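Local coordinates for walker-Type ATPase (Pyrococcus abyssi, PDB 2QEN), which is of unknown function but binds ADP and magnesium in a P-loop ATPase domain and is likely to hydrolyse ATP, at residues Ile97-Phe103 against Glu119-Leu123; Lys149-Ala153 against Glu187-Tyr191. The protein carries 1 engineered substitution. All coordinates share one frame; numbering follows the deposited sequence.

Contact 1. Residues Ile97-Phe103 against Glu119-Leu123; sequences ISLNLKF and ELNDL
The carboxylate oxygen OE1 of E119 receives the backbone amide of F103, with N to OE1 at 2.8 Å and an N-H...O angle of 151°, through the syn lone pair that faces OE2. In this P-loop ATPase domain the bond ties a loop, running from helix 88-95 toward helix 113-127, back across the flank of the helix it precedes, which in turn leads into strand 130-135. The arrangement illustrates how one long polar side chain can pin a loop lacking regular structure. E119 runs out extended beyond CG, bringing its carboxylate up to the K102 and F103 backbone. The same oxygen lies at the rim of the F103 ring, 3.4 Å from CD2, while the ring and carboxylate planes stand 59° apart. K102 adds its CB at 3.5 Å from OE1, so carbon atoms border the carboxylate beside its amide partner. Replacing E119 by an alanine would probably leave the F103 amide without its acceptor and open a gap beside that backbone.

Beyond this polar end the helix is met by aliphatic groups. L101 divides its two methyls: CD2 lies 3.8 Å from E119 CB, whereas CD1 enters the angle between L120 CD2 and L123 CD2, and L101 also touches I85 and F88. L120 CD2 also touches the edge of F103 at CE2. Farther along, L99 CD1 rests 3.5 Å from the carbonyl oxygen of D122. L123 reaches toward I97 because its CG stands opposite the backbone N about CA-CB (chi1 178°), and the two side chains meet at about a right angle; there the packing is tight, I97 CG2 lying just 3.4 Å from L123 CD1.

Contact 2. Residues Lys149-Ala153 against Glu187-Tyr191; sequences KELLA and ESPLY
A type I beta turn, S188 to Y191, packs here against the first turn of helix 149-161 in the ATPase domain, an example of a hydrogen-bonded turn laid on the start of a helix. Within the turn Y191 N bonds to S188 O, and S188 OG accepts the amide of L190 at 3.2 Å from N to OG, which makes an ST turn. The same hydroxyl donates to the carbonyl of L181, tying the turn to the end of helix 174-181.

P189, in the second position of the turn, is central to the contact together with L152. Its ring lies along the backbone between L152 and A153: CB comes 3.6 Å from A153 CA, and CD sits 3.9 Å from L152 CB. K149, one helical turn before A153, crosses the same ring at about a right angle. Its chain is stretched throughout, which carries CG and CE past P189 CG, each at about 4.1 Å, and brings CE near E187 O as well. L190 follows on the buried side, where its CD1 meets L152 CD2 at 4.1 Å and the two side chains likewise cross; L181 touches both leucines, and L190 also rests on F155 and A156.

No hydrogen bond joins the two segments. K149 NZ stays 5.2 Å from E187 OE1, a separation at which opposite charges may attract without forming a salt bridge. The contact therefore rests on apolar packing of P189 and L190 against L152, A153 and the methylenes of K149, while the polar bonds shape the turn and tie it to helix 174-181.

How the contacts relate
Contacts 1 and 2 sit on successive helices of one P-loop fold: helix 113-127 leads into strand 130-135, helix 149-161 into the neighbouring parallel strand 165-171. They are in series along the chain and do not touch, their centres about 25 Å apart and their nearest atoms about 11 Å apart. N121, on the helix of contact 1 though not part of the contact, touches L162 just after helix 149-161. Both contacts lie away from the ADP site, although strand 130-135 ends at D135, a magnesium ligand in this protein. Contact 1 adds one carboxylate-to-amide bond to its apolar packing, while contact 2 has apolar packing and no hydrogen bond across it.

Contact 1. Residues Ile97-Phe103 against Glu119-Leu123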
loop_
_atom_site.group_PDB
_atom_site.type_symbol
_atom_site.label_atom_id
_atom_site.label_comp_id
_atom_site.label_asym_id
_atom_site.label_seq_id
_atom_site.Cartn_x
_atom_site.Cartn_y
_atom_site.Cartn_z
ATOM N N ILE A 97 30.174 1.807 -0.850
ATOM C CA ILE A 97 30.151 3.275 -0.812
ATOM C C ILE A 97 31.273 3.813 0.078
ATOM O O ILE A 97 31.457 3.351 1.205
ATOM C CB ILE A 97 28.796 3.806 -0.271
ATOM C CG1 ILE A 97 27.643 3.379 -1.182
ATOM C CG2 ILE A 97 28.825 5.328 -0.134
ATOM C CD1 ILE A 97 26.279 3.312 -0.493
ATOM N N SER A 98 32.010 4.797 -0.429
ATOM C CA SER A 98 33.072 5.444 0.340
ATOM C C SER A 98 32.574 6.667 1.121
ATOM O O SER A 98 33.040 6.928 2.232
ATOM C CB SER A 98 34.239 5.821 -0.579
ATOM O OG SER A 98 33.788 6.612 -1.663
ATOM N N LEU A 99 31.632 7.405 0.534
ATOM C CA LEU A 99 30.977 8.557 1.188
ATOM C C LEU A 99 30.394 8.255 2.567
ATOM O O LEU A 99 29.820 7.189 2.786
ATOM C CB LEU A 99 29.839 9.099 0.316
ATOM C CG LEU A 99 30.004 10.304 -0.612
ATOM C CD1 LEU A 99 28.625 10.907 -0.825
ATOM C CD2 LEU A 99 30.967 11.367 -0.069
ATOM N N ASN A 100 30.545 9.206 3.483
ATOM C CA ASN A 100 29.880 9.167 4.778
ATOM C C ASN A 100 28.719 10.160 4.799
ATOM O O ASN A 100 28.719 11.149 4.057
ATOM C CB ASN A 100 30.858 9.496 5.909
ATOM C CG ASN A 100 31.860 8.375 6.178
ATOM O OD1 ASN A 100 31.513 7.189 6.175
ATOM N ND2 ASN A 100 33.111 8.752 6.436
ATOM N N LEU A 101 27.733 9.891 5.648
ATOM C CA LEU A 101 26.600 10.784 5.803
ATOM C C LEU A 101 26.713 11.576 7.095
ATOM O O LEU A 101 26.707 10.994 8.188
ATOM C CB LEU A 101 25.277 10.005 5.765
ATOM C CG LEU A 101 24.769 9.470 4.419
ATOM C CD1 LEU A 101 23.578 8.539 4.639
ATOM C CD2 LEU A 101 24.387 10.617 3.483
ATOM N N LYS A 102 26.817 12.900 6.953
ATOM C CA LYS A 102 26.898 13.818 8.089
ATOM C C LYS A 102 25.656 13.767 8.990
ATOM O O LYS A 102 25.779 13.779 10.218
ATOM C CB LYS A 102 27.150 15.254 7.601
ATOM C CG LYS A 102 27.218 16.306 8.713
ATOM C CD LYS A 102 28.126 17.483 8.369
ATOM C CE LYS A 102 28.270 18.408 9.575
ATOM N NZ LYS A 102 29.490 19.279 9.517
ATOM N N PHE A 103 24.470 13.684 8.386
ATOM C CA PHE A 103 23.234 13.851 9.150
ATOM C C PHE A 103 23.001 12.757 10.203
ATOM O O PHE A 103 22.194 12.922 11.109
ATOM C CB PHE A 103 22.009 14.103 8.239
ATOM C CG PHE A 103 21.389 12.855 7.661
ATOM C CD1 PHE A 103 20.399 12.162 8.361
ATOM C CD2 PHE A 103 21.778 12.384 6.412
ATOM C CE1 PHE A 103 19.811 11.001 7.831
ATOM C CE2 PHE A 103 21.199 11.228 5.869
ATOM C CZ PHE A 103 20.214 10.534 6.586
ATOM N N GLU A 119 22.259 15.453 1.158
ATOM C CA GLU A 119 23.239 14.405 1.450
ATOM C C GLU A 119 22.932 13.053 0.773
ATOM O O GLU A 119 23.839 12.380 0.288
ATOM C CB GLU A 119 23.407 14.225 2.961
ATOM C CG GLU A 119 24.128 15.375 3.652
ATOM C CD GLU A 119 24.243 15.192 5.168
ATOM O OE1 GLU A 119 24.569 14.065 5.618
ATOM O OE2 GLU A 119 24.020 16.184 5.911
ATOM N N LEU A 120 21.657 12.671 0.726
ATOM C CA LEU A 120 21.238 11.430 0.058
ATOM C C LEU A 120 21.410 11.492 -1.458
ATOM O O LEU A 120 21.736 10.484 -2.079
ATOM C CB LEU A 120 19.785 11.079 0.396
ATOM C CG LEU A 120 19.490 10.668 1.836
ATOM C CD1 LEU A 120 17.988 10.399 1.995
ATOM C CD2 LEU A 120 20.323 9.457 2.248
ATOM N N ASN A 121 21.185 12.675 -2.038
ATOM C CA ASN A 121 21.468 12.937 -3.447
ATOM C C ASN A 121 22.979 12.880 -3.765
ATOM O O ASN A 121 23.367 12.380 -4.822
ATOM C CB ASN A 121 20.880 14.289 -3.876
ATOM C CG ASN A 121 21.044 14.551 -5.372
ATOM O OD1 ASN A 121 20.359 13.945 -6.193
ATOM N ND2 ASN A 121 21.951 15.454 -5.729
ATOM N N ASP A 122 23.811 13.403 -2.856
ATOM C CA ASP A 122 25.289 13.290 -2.947
ATOM C C ASP A 122 25.712 11.822 -2.978
ATOM O O ASP A 122 26.634 11.438 -3.697
ATOM C CB ASP A 122 25.972 13.960 -1.742
ATOM C CG ASP A 122 25.873 15.478 -1.759
ATOM O OD1 ASP A 122 25.439 16.057 -2.786
ATOM O OD2 ASP A 122 26.235 16.100 -0.734
ATOM N N LEU A 123 25.017 11.005 -2.186
ATOM C CA LEU A 123 25.246 9.569 -2.153
ATOM C C LEU A 123 24.807 8.938 -3.490
ATOM O O LEU A 123 25.510 8.077 -4.049
ATOM C CB LEU A 123 24.514 8.968 -0.947
ATOM C CG LEU A 123 24.496 7.469 -0.639
ATOM C CD1 LEU A 123 25.912 6.921 -0.586
ATOM C CD2 LEU A 123 23.768 7.220 0.689
#

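Contact 2. Residues Lys149-Ala153 against Glu187-Tyr191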
loop_
_atom_site.group_PDB
_atom_site.type_symbol
_atom_site.label_atom_id
_atom_site.label_comp_id
_atom_site.label_asym_id
_atom_site.label_seq_id
_atom_site.Cartn_x
_atom_site.Cartn_y
_atom_site.Cartn_z
ATOM N N LYS A 149 2.287 19.953 3.818
ATOM C CA LYS A 149 2.715 20.797 2.691
ATOM C C LYS A 149 4.231 20.940 2.587
ATOM O O LYS A 149 4.784 21.094 1.485
ATOM C CB LYS A 149 2.060 22.183 2.776
ATOM C CG LYS A 149 2.440 23.123 1.633
ATOM C CD LYS A 149 1.865 24.517 1.832
ATOM C CE LYS A 149 2.043 25.367 0.578
ATOM N NZ LYS A 149 1.294 26.656 0.682
ATOM N N GLU A 150 4.890 20.905 3.744
ATOM C CA GLU A 150 6.347 20.886 3.821
ATOM C C GLU A 150 6.911 19.673 3.085
ATOM O O GLU A 150 7.990 19.759 2.508
ATOM C CB GLU A 150 6.826 20.869 5.279
ATOM C CG GLU A 150 6.399 22.062 6.120
ATOM C CD GLU A 150 5.113 21.815 6.904
ATOM O OE1 GLU A 150 4.326 20.901 6.560
ATOM O OE2 GLU A 150 4.894 22.537 7.887
ATOM N N LEU A 151 6.188 18.547 3.104
ATOM C CA LEU A 151 6.627 17.355 2.346
ATOM C C LEU A 151 6.437 17.527 0.844
ATOM O O LEU A 151 7.302 17.151 0.068
ATOM C CB LEU A 151 5.981 16.056 2.849
ATOM C CG LEU A 151 6.741 15.442 4.025
ATOM C CD1 LEU A 151 5.851 14.530 4.804
ATOM C CD2 LEU A 151 8.009 14.702 3.565
ATOM N N LEU A 152 5.324 18.133 0.443
ATOM C CA LEU A 152 5.102 18.478 -0.965
ATOM C C LEU A 152 6.184 19.425 -1.497
ATOM O O LEU A 152 6.675 19.236 -2.598
ATOM C CB LEU A 152 3.714 19.087 -1.158
ATOM C CG LEU A 152 2.509 18.266 -0.686
ATOM C CD1 LEU A 152 1.227 19.057 -0.853
ATOM C CD2 LEU A 152 2.431 16.893 -1.409
ATOM N N ALA A 153 6.545 20.435 -0.700
ATOM C CA ALA A 153 7.624 21.354 -1.029
ATOM C C ALA A 153 8.968 20.626 -1.144
ATOM O O ALA A 153 9.719 20.850 -2.095
ATOM C CB ALA A 153 7.692 22.501 -0.010
ATOM N N GLU A 187 -1.825 25.907 -5.903
ATOM C CA GLU A 187 -1.330 26.145 -4.551
ATOM C C GLU A 187 -0.341 25.062 -4.099
ATOM O O GLU A 187 0.525 25.320 -3.258
ATOM C CB GLU A 187 -2.509 26.264 -3.579
ATOM C CG GLU A 187 -3.429 27.463 -3.869
ATOM C CD GLU A 187 -2.748 28.798 -3.622
ATOM O OE1 GLU A 187 -1.982 28.883 -2.638
ATOM O OE2 GLU A 187 -2.976 29.757 -4.401
ATOM N N SER A 188 -0.479 23.866 -4.672
ATOM C CA SER A 188 0.419 22.737 -4.418
ATOM C C SER A 188 1.828 23.000 -4.944
ATOM O O SER A 188 1.998 23.349 -6.120
ATOM C CB SER A 188 -0.124 21.458 -5.062
ATOM O OG SER A 188 0.814 20.386 -4.975
ATOM N N PRO A 189 2.845 22.832 -4.075
ATOM C CA PRO A 189 4.236 22.948 -4.511
ATOM C C PRO A 189 4.584 21.999 -5.662
ATOM O O PRO A 189 5.492 22.297 -6.433
ATOM C CB PRO A 189 5.026 22.594 -3.249
ATOM C CG PRO A 189 4.097 22.982 -2.126
ATOM C CD PRO A 189 2.748 22.562 -2.628
ATOM N N LEU A 190 3.850 20.890 -5.788
ATOM C CA LEU A 190 4.076 19.935 -6.867
ATOM C C LEU A 190 3.331 20.253 -8.163
ATOM O O LEU A 190 3.339 19.448 -9.091
ATOM C CB LEU A 190 3.718 18.519 -6.403
ATOM C CG LEU A 190 4.703 17.782 -5.496
ATOM C CD1 LEU A 190 4.151 16.408 -5.146
ATOM C CD2 LEU A 190 6.056 17.654 -6.160
ATOM N N TYR A 191 2.691 21.417 -8.235
ATOM C CA TYR A 191 1.861 21.755 -9.390
ATOM C C TYR A 191 2.620 21.631 -10.711
ATOM O O TYR A 191 3.753 22.099 -10.827
ATOM C CB TYR A 191 1.263 23.161 -9.258
ATOM C CG TYR A 191 0.540 23.616 -10.503
ATOM C CD1 TYR A 191 -0.741 23.141 -10.803
ATOM C CD2 TYR A 191 1.139 24.512 -11.389
ATOM C CE1 TYR A 191 -1.401 23.542 -11.946
ATOM C CE2 TYR A 191 0.475 24.938 -12.542
ATOM C CZ TYR A 191 -0.788 24.446 -12.815
ATOM O OH TYR A 191 -1.446 24.863 -13.949
#